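Local coordinates for centrosomal protein of 104 kDa (Homo sapiens, PDB 5LPH) that is required for ciliogenesis and for structural integrity at the ciliary tip and interacts with tubulin, represented here by its TOG domain, at residues His127-Ser130 with Lys131-Ala135; Pro82-Asp85 with Leu86-Thr89; Leu113-Leu116 with Lys117-Ile120; Gln165-Ala168 with Leu169-Glu172; Ala204-Leu207 with Lys208-Gly211. All blocks are in the same frame, centred on the assembly; numbering follows the deposited sequence. Where two conformers were deposited one is given.

Contact 1: residues His127-Ser130 with Lys131-Ala135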
loop_
_atom_site.group_PDB
_atom_site.type_symbol
_atom_site.label_atom_id
_atom_site.label_comp_id
_atom_site.label_asym_id
_atom_site.label_seq_id
_atom_site.Cartn_x
_atom_site.Cartn_y
_atom_site.Cartn_z
ATOM N N HIS A 127 -4.999 -3.473 23.342
ATOM C CA HIS A 127 -5.125 -4.856 23.808
ATOM C C HIS A 127 -3.797 -5.623 23.801
ATOM O O HIS A 127 -3.788 -6.837 24.024
ATOM C CB HIS A 127 -6.177 -5.587 22.969
ATOM C CG HIS A 127 -7.539 -4.975 23.050
ATOM N ND1 HIS A 127 -8.322 -5.054 24.180
ATOM C CD2 HIS A 127 -8.256 -4.271 22.144
ATOM C CE1 HIS A 127 -9.464 -4.426 23.967
ATOM N NE2 HIS A 127 -9.451 -3.941 22.739
ATOM N N LYS A 128 -2.691 -4.916 23.541
ATOM C CA LYS A 128 -1.338 -5.480 23.548
ATOM C C LYS A 128 -1.215 -6.719 22.654
ATOM O O LYS A 128 -0.665 -7.746 23.064
ATOM C CB LYS A 128 -0.895 -5.783 24.983
ATOM C CG LYS A 128 -1.028 -4.602 25.939
ATOM C CD LYS A 128 -0.219 -4.831 27.218
ATOM C CE LYS A 128 -0.865 -4.263 28.487
ATOM N NZ LYS A 128 -0.231 -2.990 28.963
ATOM N N LEU A 129 -1.745 -6.612 21.436
ATOM C CA LEU A 129 -1.671 -7.699 20.457
ATOM C C LEU A 129 -0.312 -7.660 19.770
ATOM O O LEU A 129 0.405 -6.660 19.836
ATOM C CB LEU A 129 -2.822 -7.635 19.431
ATOM C CG LEU A 129 -4.188 -8.238 19.837
ATOM C CD1 LEU A 129 -4.522 -7.799 21.248
ATOM C CD2 LEU A 129 -5.391 -8.018 18.912
ATOM N N SER A 130 0.021 -8.755 19.104
ATOM C CA SER A 130 1.366 -8.986 18.608
ATOM C C SER A 130 1.642 -8.319 17.260
ATOM O O SER A 130 0.749 -7.759 16.619
ATOM C CB SER A 130 1.611 -10.493 18.486
ATOM O OG SER A 130 0.991 -11.023 17.325
ATOM N N LYS A 131 2.902 -8.418 16.844
ATOM C CA LYS A 131 3.348 -8.005 15.514
ATOM C C LYS A 131 2.704 -8.808 14.374
ATOM O O LYS A 131 2.628 -8.313 13.252
ATOM C CB LYS A 131 4.877 -8.128 15.409
ATOM C CG LYS A 131 5.656 -7.141 16.268
ATOM C CD LYS A 131 7.151 -7.430 16.208
ATOM C CE LYS A 131 7.957 -6.453 17.056
ATOM N NZ LYS A 131 7.884 -5.052 16.553
ATOM N N LEU A 132 2.275 -10.044 14.644
ATOM C CA LEU A 132 1.562 -10.845 13.635
ATOM C C LEU A 132 0.197 -10.251 13.252
ATOM O O LEU A 132 -0.235 -10.390 12.109
ATOM C CB LEU A 132 1.383 -12.300 14.092
ATOM C CG LEU A 132 2.632 -13.182 14.180
ATOM C CD1 LEU A 132 2.267 -14.528 14.793
ATOM C CD2 LEU A 132 3.282 -13.374 12.815
ATOM N N GLU A 133 -0.473 -9.606 14.206
ATOM C CA GLU A 133 -1.740 -8.915 13.922
ATOM C C GLU A 133 -1.523 -7.670 13.071
ATOM O O GLU A 133 -2.195 -7.488 12.052
ATOM C CB GLU A 133 -2.484 -8.547 15.212
ATOM C CG GLU A 133 -3.386 -9.654 15.728
ATOM C CD GLU A 133 -2.612 -10.873 16.199
ATOM O OE1 GLU A 133 -2.837 -11.975 15.646
ATOM O OE2 GLU A 133 -1.765 -10.717 17.110
ATOM N N THR A 134 -0.581 -6.823 13.490
ATOM C CA THR A 134 -0.200 -5.640 12.718
ATOM C C THR A 134 0.169 -6.027 11.290
ATOM O O THR A 134 -0.337 -5.439 10.337
ATOM C CB THR A 134 0.964 -4.880 13.375
ATOM O OG1 THR A 134 0.578 -4.467 14.689
ATOM C CG2 THR A 134 1.336 -3.643 12.567
ATOM N N ALA A 135 1.014 -7.044 11.157
ATOM C CA ALA A 135 1.403 -7.565 9.845
ATOM C C ALA A 135 0.202 -8.024 9.019
ATOM O O ALA A 135 0.140 -7.771 7.822
ATOM C CB ALA A 135 2.406 -8.702 9.998
#
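S130 and E133 form a capping box that starts helix 131-147. S130 OG donates to E133 OE2 at 2.8 Å, meeting the carboxylate from above its plane, 38° out of it. E133 OE2 also receives a weak bond from S130 N at 3.3 Å, so the hydroxyl, and more weakly the amide, of S130 hold one oxygen. In return S130 OG takes a weak capping bond from L132 N at 3.1 Å. This double duty depends on the serine torsion, which sets OG between the backbone N and the carbonyl carbon (chi1 78°). E133 curls back to the box through a bend at chi2 (67°). L129 lies across the glutamate at about a right angle, its CD2 4.1 Å from E133 CG, and covers the aliphatic part. Just upstream, K128, with positive phi, is the C-prime residue of the Schellman motif that ends helix 106-126, so one helix is terminated and the next begun within a few residues. E133 OE1 forms a long, weak ion pair with R91. Among the neighbours, H127 leans on L86 and E133 on K87 of helix 83-100, while E133 and T134 pack against I124 of helix 106-126.

Contact 2: residues Pro82-Asp85 with Leu86-Thr89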
loop_
_atom_site.group_PDB
_atom_site.type_symbol
_atom_site.label_atom_id
_atom_site.label_comp_id
_atom_site.label_asym_id
_atom_site.label_seq_id
_atom_site.Cartn_x
_atom_site.Cartn_y
_atom_site.Cartn_z
ATOM N N PRO A 82 -11.098 -12.016 26.019
ATOM C CA PRO A 82 -10.164 -13.069 25.572
ATOM C C PRO A 82 -9.448 -12.750 24.255
ATOM O O PRO A 82 -10.077 -12.245 23.321
ATOM C CB PRO A 82 -11.067 -14.296 25.399
ATOM C CG PRO A 82 -12.193 -14.070 26.341
ATOM C CD PRO A 82 -12.408 -12.583 26.398
ATOM N N LYS A 83 -8.149 -13.045 24.199
ATOM C CA LYS A 83 -7.310 -12.709 23.038
ATOM C C LYS A 83 -7.838 -13.264 21.719
ATOM O O LYS A 83 -7.800 -12.568 20.706
ATOM C CB LYS A 83 -5.859 -13.175 23.235
ATOM C CG LYS A 83 -4.974 -12.149 23.918
ATOM C CD LYS A 83 -3.522 -12.603 23.960
ATOM C CE LYS A 83 -2.620 -11.521 24.534
ATOM N NZ LYS A 83 -1.403 -12.101 25.164
ATOM N N GLU A 84 -8.337 -14.497 21.740
ATOM C CA GLU A 84 -8.851 -15.135 20.525
ATOM C C GLU A 84 -10.096 -14.445 19.960
ATOM O O GLU A 84 -10.253 -14.379 18.741
ATOM C CB GLU A 84 -9.114 -16.631 20.745
ATOM C CG GLU A 84 -7.842 -17.468 20.816
ATOM C CD GLU A 84 -7.074 -17.501 19.500
ATOM O OE1 GLU A 84 -7.661 -17.904 18.471
ATOM O OE2 GLU A 84 -5.880 -17.123 19.493
ATOM N N ASP A 85 -10.956 -13.921 20.835
ATOM C CA ASP A 85 -12.112 -13.124 20.398
ATOM C C ASP A 85 -11.655 -11.788 19.791
ATOM O O ASP A 85 -12.174 -11.361 18.755
ATOM C CB ASP A 85 -13.089 -12.871 21.561
ATOM C CG ASP A 85 -13.702 -14.160 22.124
ATOM O OD1 ASP A 85 -13.680 -15.212 21.438
ATOM O OD2 ASP A 85 -14.219 -14.114 23.263
ATOM N N LEU A 86 -10.679 -11.144 20.432
ATOM C CA LEU A 86 -10.105 -9.899 19.918
ATOM C C LEU A 86 -9.444 -10.083 18.554
ATOM O O LEU A 86 -9.597 -9.226 17.683
ATOM C CB LEU A 86 -9.099 -9.299 20.906
ATOM C CG LEU A 86 -9.697 -8.797 22.220
ATOM C CD1 LEU A 86 -8.604 -8.594 23.260
ATOM C CD2 LEU A 86 -10.486 -7.514 22.010
ATOM N N LYS A 87 -8.731 -11.196 18.372
ATOM C CA LYS A 87 -8.099 -11.509 17.086
ATOM C C LYS A 87 -9.115 -11.862 15.999
ATOM O O LYS A 87 -8.987 -11.396 14.873
ATOM C CB LYS A 87 -7.078 -12.640 17.224
ATOM C CG LYS A 87 -5.806 -12.247 17.955
ATOM C CD LYS A 87 -4.906 -13.455 18.168
ATOM C CE LYS A 87 -3.733 -13.118 19.075
ATOM N NZ LYS A 87 -2.790 -14.262 19.231
ATOM N N ASN A 88 -10.110 -12.688 16.326
ATOM C CA ASN A 88 -11.176 -13.024 15.366
ATOM C C ASN A 88 -11.908 -11.778 14.872
ATOM O O ASN A 88 -12.154 -11.626 13.675
ATOM C CB ASN A 88 -12.205 -13.986 15.981
ATOM C CG ASN A 88 -11.664 -15.387 16.175
ATOM O OD1 ASN A 88 -10.732 -15.810 15.490
ATOM N ND2 ASN A 88 -12.255 -16.119 17.115
ATOM N N THR A 89 -12.250 -10.902 15.811
ATOM C CA THR A 89 -12.922 -9.646 15.502
ATOM C C THR A 89 -12.059 -8.745 14.606
ATOM O O THR A 89 -12.569 -8.122 13.670
ATOM C CB THR A 89 -13.333 -8.926 16.799
ATOM O OG1 THR A 89 -14.270 -9.744 17.510
ATOM C CG2 THR A 89 -13.990 -7.616 16.501
#
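P82 O, at the N-cap of helix 83-100, accepts from L86 N at 3.1 Å in the carbonyl plane, closing the first turn of an alpha-helix in this all-helical TOG domain. A weak bond from D85 N falls on the same oxygen. K83 O next takes K87 N at 2.9 Å, and the lysine chain starts close over that carbonyl, K87 CG lying 3.4 Å from K83 O. E84 bonds through its O to N88 N. The E84 side chain bends at chi2 (-66°), bringing E84 OE2 within 4.0 Å of K87 CD; E84 OE2 and K87 NZ stay 4.2 Å apart, beyond a salt bridge, yet their opposite charges probably attract. E84 and D85 also place negative charge in the first turn, where it is likely to suit the helix dipole. D85 O has two donors, T89 N and, at 2.9 Å, T89 OG1. The hydroxyl lies beside its own backbone N (chi1 -63°). L86 and T89 face inward, L86 onto H127 and T89 onto V46 of helix 41-47 and M77. Replacing T89 by a valine would probably leave D85 O with the backbone amide but no hydroxyl donor. As it stands, T89 OG1 and T89 N reach D85 O from opposite faces of the carbonyl plane.

Contact 3: residues Leu113-Leu116 with Lys117-Ile120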
loop_
_atom_site.group_PDB
_atom_site.type_symbol
_atom_site.label_atom_id
_atom_site.label_comp_id
_atom_site.label_asym_id
_atom_site.label_seq_id
_atom_site.Cartn_x
_atom_site.Cartn_y
_atom_site.Cartn_z
ATOM N N LEU A 113 -10.595 3.582 5.472
ATOM C CA LEU A 113 -9.260 4.035 5.887
ATOM C C LEU A 113 -9.236 4.482 7.351
ATOM O O LEU A 113 -8.294 4.184 8.078
ATOM C CB LEU A 113 -8.742 5.157 4.974
ATOM C CG LEU A 113 -8.594 4.833 3.483
ATOM C CD1 LEU A 113 -7.965 6.003 2.743
ATOM C CD2 LEU A 113 -7.777 3.573 3.256
ATOM N N LYS A 114 -10.281 5.183 7.776
ATOM C CA LYS A 114 -10.454 5.578 9.176
ATOM C C LYS A 114 -10.508 4.348 10.099
ATOM O O LYS A 114 -9.859 4.320 11.145
ATOM C CB LYS A 114 -11.728 6.417 9.309
ATOM C CG LYS A 114 -12.085 6.876 10.712
ATOM C CD LYS A 114 -13.444 7.567 10.719
ATOM C CE LYS A 114 -13.956 7.803 12.134
ATOM N NZ LYS A 114 -13.184 8.872 12.825
ATOM N N LEU A 115 -11.280 3.340 9.700
ATOM C CA LEU A 115 -11.359 2.075 10.433
ATOM C C LEU A 115 -9.997 1.365 10.472
ATOM O O LEU A 115 -9.578 0.882 11.520
ATOM C CB LEU A 115 -12.415 1.159 9.797
ATOM C CG LEU A 115 -12.614 -0.248 10.370
ATOM C CD1 LEU A 115 -12.894 -0.201 11.859
ATOM C CD2 LEU A 115 -13.745 -0.968 9.652
ATOM N N LEU A 116 -9.323 1.299 9.326
ATOM C CA LEU A 116 -8.022 0.635 9.221
ATOM C C LEU A 116 -6.998 1.299 10.126
ATOM O O LEU A 116 -6.288 0.612 10.860
ATOM C CB LEU A 116 -7.521 0.640 7.769
ATOM C CG LEU A 116 -6.233 -0.129 7.453
ATOM C CD1 LEU A 116 -6.244 -1.546 8.009
ATOM C CD2 LEU A 116 -5.995 -0.152 5.949
ATOM N N LYS A 117 -6.946 2.628 10.084
ATOM C CA LYS A 117 -6.050 3.393 10.947
ATOM C C LYS A 117 -6.329 3.151 12.439
ATOM O O LYS A 117 -5.394 2.996 13.223
ATOM C CB LYS A 117 -6.108 4.890 10.619
ATOM C CG LYS A 117 -5.300 5.759 11.573
ATOM C CD LYS A 117 -5.014 7.139 11.014
ATOM C CE LYS A 117 -4.332 7.999 12.069
ATOM N NZ LYS A 117 -4.117 9.393 11.602
HETATM N N MSE A 118 -7.602 3.102 12.822
HETATM C CA MSE A 118 -7.982 2.847 14.220
HETATM C C MSE A 118 -7.536 1.472 14.661
HETATM O O MSE A 118 -7.087 1.299 15.788
HETATM C CB MSE A 118 -9.492 3.006 14.420
HETATM C CG MSE A 118 -9.930 2.721 15.866
HETATM SE SE MSE A 118 -10.368 0.802 16.036
HETATM C CE MSE A 118 -12.036 1.058 15.040
ATOM N N ILE A 119 -7.676 0.472 13.788
ATOM C CA ILE A 119 -7.272 -0.905 14.113
ATOM C C ILE A 119 -5.759 -1.004 14.371
ATOM O O ILE A 119 -5.337 -1.592 15.366
ATOM C CB ILE A 119 -7.701 -1.915 13.014
ATOM C CG1 ILE A 119 -9.225 -2.072 13.003
ATOM C CG2 ILE A 119 -7.074 -3.287 13.247
ATOM C CD1 ILE A 119 -9.777 -2.649 11.719
ATOM N N ILE A 120 -4.958 -0.434 13.474
ATOM C CA ILE A 120 -3.497 -0.501 13.589
ATOM C C ILE A 120 -2.965 0.363 14.744
ATOM O O ILE A 120 -2.104 -0.084 15.490
ATOM C CB ILE A 120 -2.797 -0.122 12.258
ATOM C CG1 ILE A 120 -3.143 -1.141 11.165
ATOM C CG2 ILE A 120 -1.280 -0.044 12.442
ATOM C CD1 ILE A 120 -2.893 -0.650 9.753
#
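The carbonyls of L113, K114, L115 and L116 accept from the amides of K117, M118, I119 and I120 in four successive alpha-helical bonds, the first from K117 N to L113 O at 2.9 Å and the last from I120 N to L116 O at 3.1 Å. Along one side L116 and I120 lie side by side and point the same way, L116 CD1 being 3.9 Å from I120 CD1. L115 meets two partners at a slant. L115 CG lies 4.0 Å from I119 CD1. M118, a selenomethionine with two conformers, brings CE near L115 CD1 in the one given, a contact that is therefore doubtful. I119 keeps CG1 beside the backbone N (chi1 -69°), so that I119 CG1 rides 3.3 Å from L115 O and CD1 turns back toward L115. The segment belongs to helix 106-126 of the HEAT-type alpha-solenoid, and its apolar residues point into the layers between helices: L115 touches V97 of helix 83-100 and L67 and L74 of helix 60-76, while L116 meets T141 and I119 and I120 meet C137, both on helix 131-147. K117 leaves this apolar surface. With CG opposite the backbone N (chi1 174°) and the rest of the chain extended, it passes F163 of helix 154-169 and carries NZ to a salt bridge with E166 OE2.

Contact 4: residues Gln165-Ala168 with Leu169-Glu172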
loop_
_atom_site.group_PDB
_atom_site.type_symbol
_atom_site.label_atom_id
_atom_site.label_comp_id
_atom_site.label_asym_id
_atom_site.label_seq_id
_atom_site.Cartn_x
_atom_site.Cartn_y
_atom_site.Cartn_z
ATOM N N GLN A 165 1.732 6.166 2.776
ATOM C CA GLN A 165 2.841 6.915 3.380
ATOM C C GLN A 165 2.657 7.085 4.897
ATOM O O GLN A 165 3.599 6.903 5.666
ATOM C CB GLN A 165 2.985 8.255 2.662
ATOM C CG GLN A 165 4.379 8.849 2.550
ATOM C CD GLN A 165 4.373 10.150 1.761
ATOM O OE1 GLN A 165 3.712 10.256 0.719
ATOM N NE2 GLN A 165 5.114 11.141 2.241
ATOM N N GLU A 166 1.427 7.386 5.313
ATOM C CA GLU A 166 1.059 7.504 6.727
ATOM C C GLU A 166 1.281 6.191 7.499
ATOM O O GLU A 166 1.842 6.208 8.596
ATOM C CB GLU A 166 -0.406 7.941 6.844
ATOM C CG GLU A 166 -0.768 8.659 8.130
ATOM C CD GLU A 166 -2.220 9.113 8.160
ATOM O OE1 GLU A 166 -2.775 9.474 7.090
ATOM O OE2 GLU A 166 -2.810 9.108 9.265
HETATM N N MSE A 167 0.851 5.066 6.925
HETATM C CA MSE A 167 1.022 3.750 7.563
HETATM C C MSE A 167 2.468 3.326 7.575
HETATM O O MSE A 167 2.940 2.802 8.581
HETATM C CB MSE A 167 0.244 2.607 6.898
HETATM C CG MSE A 167 -1.253 2.496 7.112
HETATM SE SE MSE A 167 -1.708 0.624 6.630
HETATM C CE MSE A 167 -1.283 0.627 4.701
ATOM N N ALA A 168 3.187 3.554 6.476
ATOM C CA ALA A 168 4.614 3.215 6.391
ATOM C C ALA A 168 5.477 3.849 7.493
ATOM O O ALA A 168 6.522 3.291 7.853
ATOM C CB ALA A 168 5.167 3.577 5.020
ATOM N N LEU A 169 5.041 5.003 8.008
ATOM C CA LEU A 169 5.754 5.729 9.063
ATOM C C LEU A 169 5.188 5.553 10.493
ATOM O O LEU A 169 5.824 6.005 11.446
ATOM C CB LEU A 169 5.857 7.220 8.683
ATOM C CG LEU A 169 6.839 7.501 7.521
ATOM C CD1 LEU A 169 6.516 8.701 6.624
ATOM C CD2 LEU A 169 8.242 7.616 8.102
ATOM N N PHE A 170 4.033 4.899 10.656
ATOM C CA PHE A 170 3.582 4.462 11.991
ATOM C C PHE A 170 4.630 3.514 12.578
ATOM O O PHE A 170 5.078 2.580 11.909
ATOM C CB PHE A 170 2.232 3.702 11.956
ATOM C CG PHE A 170 1.001 4.554 11.607
ATOM C CD1 PHE A 170 0.914 5.954 11.806
ATOM C CD2 PHE A 170 -0.119 3.910 11.080
ATOM C CE1 PHE A 170 -0.250 6.651 11.456
ATOM C CE2 PHE A 170 -1.269 4.602 10.728
ATOM C CZ PHE A 170 -1.338 5.972 10.920
ATOM N N LYS A 171 4.987 3.750 13.838
ATOM C CA LYS A 171 6.119 3.077 14.499
ATOM C C LYS A 171 6.069 1.545 14.373
ATOM O O LYS A 171 7.043 0.907 13.939
ATOM C CB LYS A 171 6.174 3.517 15.980
ATOM C CG LYS A 171 6.441 5.009 16.173
ATOM C CD LYS A 171 6.637 5.372 17.636
ATOM C CE LYS A 171 6.953 6.854 17.791
ATOM N NZ LYS A 171 7.168 7.232 19.216
ATOM N N GLU A 172 4.907 0.977 14.681
ATOM C CA GLU A 172 4.724 -0.478 14.673
ATOM C C GLU A 172 4.845 -1.086 13.272
ATOM O O GLU A 172 5.375 -2.188 13.114
ATOM C CB GLU A 172 3.366 -0.872 15.267
ATOM C CG GLU A 172 3.043 -0.335 16.645
ATOM C CD GLU A 172 2.219 0.952 16.635
ATOM O OE1 GLU A 172 2.393 1.789 15.718
ATOM O OE2 GLU A 172 1.394 1.128 17.554
#
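The F170 ring lays one face over the backbone of E166 and M167. E166 O stands 3.3 Å above the plane of the F170 ring, offset toward its rim, and M167 CA makes an off-centre CH-pi contact with the F170 ring centroid at 4.2 Å, 30° off the normal. At the far end of the ring E166 OE2 lies 3.8 Å from F170 CZ, and the carboxylate and ring planes are nearly perpendicular (85°). E166 gets there because CG points away from its backbone N (chi1 -155°) and the chain then runs straight. M167 CG touches F170 CE2 at 4.2 Å. The ring sits where helix 154-169, in HEAT repeat 1, gives way to the short helix 171-174, for which F170 is the N-cap, and rests on K117 and T121 of helix 106-126. The backbone bonds loosen there: L169 N is held weakly by Q165 O and by E166 O, whereas F170 N bonds to M167 O at 3.1 Å from well above the carbonyl plane, and weakly to E166 O. Were F170 replaced by an alanine, the E166 carbonyl and M167 CA would probably lose their cover and a gap open beside the E166 chain. The chemistry implies an aromatic face laid on a backbone carbonyl and CA at the helix end, with E166, its carboxylate held by K117, probably keeping its charge.

Contact 5: residues Ala204-Leu207 with Lys208-Gly211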
loop_
_atom_site.group_PDB
_atom_site.type_symbol
_atom_site.label_atom_id
_atom_site.label_comp_id
_atom_site.label_asym_id
_atom_site.label_seq_id
_atom_site.Cartn_x
_atom_site.Cartn_y
_atom_site.Cartn_z
ATOM N N ALA A 204 10.114 7.006 -4.256
ATOM C CA ALA A 204 11.004 8.156 -4.068
ATOM C C ALA A 204 10.769 8.882 -2.742
ATOM O O ALA A 204 11.731 9.206 -2.041
ATOM C CB ALA A 204 10.900 9.127 -5.238
ATOM N N ARG A 205 9.508 9.126 -2.388
ATOM C CA ARG A 205 9.194 9.870 -1.152
ATOM C C ARG A 205 9.533 9.082 0.115
ATOM O O ARG A 205 10.080 9.651 1.054
ATOM C CB ARG A 205 7.729 10.342 -1.118
ATOM C CG ARG A 205 7.424 11.494 -2.073
ATOM C CD ARG A 205 6.069 12.146 -1.794
ATOM N NE ARG A 205 4.944 11.209 -1.896
ATOM C CZ ARG A 205 4.374 10.790 -3.032
ATOM N NH1 ARG A 205 4.797 11.204 -4.231
ATOM N NH2 ARG A 205 3.356 9.934 -2.971
ATOM N N LEU A 206 9.219 7.787 0.132
ATOM C CA LEU A 206 9.496 6.942 1.307
ATOM C C LEU A 206 10.962 6.523 1.436
ATOM O O LEU A 206 11.454 6.364 2.553
ATOM C CB LEU A 206 8.594 5.707 1.340
ATOM C CG LEU A 206 7.178 5.978 1.844
ATOM C CD1 LEU A 206 6.288 4.785 1.544
ATOM C CD2 LEU A 206 7.164 6.303 3.333
ATOM N N LEU A 207 11.646 6.357 0.306
ATOM C CA LEU A 207 13.100 6.157 0.286
ATOM C C LEU A 207 13.830 7.316 0.976
ATOM O O LEU A 207 14.715 7.086 1.789
ATOM C CB LEU A 207 13.588 5.992 -1.159
ATOM C CG LEU A 207 15.064 5.755 -1.473
ATOM C CD1 LEU A 207 15.592 4.541 -0.724
ATOM C CD2 LEU A 207 15.217 5.576 -2.981
ATOM N N LYS A 208 13.442 8.551 0.660
ATOM C CA LYS A 208 13.996 9.748 1.316
ATOM C C LYS A 208 13.646 9.835 2.807
ATOM O O LYS A 208 14.480 10.248 3.608
ATOM C CB LYS A 208 13.594 11.037 0.574
ATOM C CG LYS A 208 14.183 11.086 -0.830
ATOM C CD LYS A 208 13.546 12.154 -1.701
ATOM C CE LYS A 208 14.053 12.063 -3.135
ATOM N NZ LYS A 208 14.135 13.400 -3.786
ATOM N N ASP A 209 12.432 9.432 3.179
ATOM C CA ASP A 209 11.990 9.474 4.583
ATOM C C ASP A 209 12.572 8.341 5.442
ATOM O O ASP A 209 12.920 8.571 6.595
ATOM C CB ASP A 209 10.451 9.445 4.681
ATOM C CG ASP A 209 9.776 10.635 3.991
ATOM O OD1 ASP A 209 10.402 11.706 3.828
ATOM O OD2 ASP A 209 8.598 10.484 3.597
ATOM N N LEU A 210 12.657 7.130 4.886
ATOM C CA LEU A 210 13.070 5.928 5.632
ATOM C C LEU A 210 14.524 5.500 5.418
ATOM O O LEU A 210 15.116 4.874 6.299
ATOM C CB LEU A 210 12.173 4.746 5.261
ATOM C CG LEU A 210 10.684 4.859 5.579
ATOM C CD1 LEU A 210 9.930 3.678 4.988
ATOM C CD2 LEU A 210 10.459 4.935 7.078
ATOM N N GLY A 211 15.083 5.805 4.246
ATOM C CA GLY A 211 16.471 5.477 3.933
ATOM C C GLY A 211 16.680 3.997 3.689
ATOM O O GLY A 211 15.730 3.262 3.419
#
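L206 and L210 lie side by side and point the same way, L206 CD2 being 4.2 Å from L210 CD1. Their backbones are joined by L210 N to L206 O at 2.7 Å. K208 stretches its aliphatic chain along the A204 carbonyl, K208 CG 3.3 Å from A204 O, and bends only near its end, at chi4. D209 folds back on the preceding turn. R205 O takes its bond from D209 N; D209 OD2 lies 3.1 Å from R205 O, both acceptors, so no bond joins them. The helix ends at L210; G211 N still bonds to L207 O at 2.8 Å. The positive phi of G211 (73°) turns the chain out of the helix, a conformation easily adopted without a side chain, and G211 O then accepts from S215 OG in the following loop. R205 directs its guanidinium elsewhere: NE bonds to Q165 OE1. K208 NZ makes a long, weak ion pair with D247. This C-terminal end of helix 193-210 packs L206 onto A168 and L210 onto L169 of helix 154-169. L206 also meets L183 and L210 meets P180 of helix 178-183, while L206 and L207 are covered by F217 of a loop.

Contact 3 is the buried one, a largely apolar stretch of helix enclosed by neighbouring helices, whereas contact 5 lies at the surface and contacts 1, 2 and 4 are partly buried. Contacts 1 and 4 lie at junctions between two helices, contact 2 at a helix start and contact 5 at an end. A side-chain capping box marks contact 1, weak and bent amide bonds contact 4, and a glycine contact 5, which keeps a leucine pair. Contacts 1 and 2 touch, linking helix 83-100 to helix 131-147 and to the loop before it. Contacts 3 and 4 join by a salt bridge and apolar packing, 4 and 5 by leucines and a polar pair, while contacts 2 and 5 stand about 35 Å apart between centres.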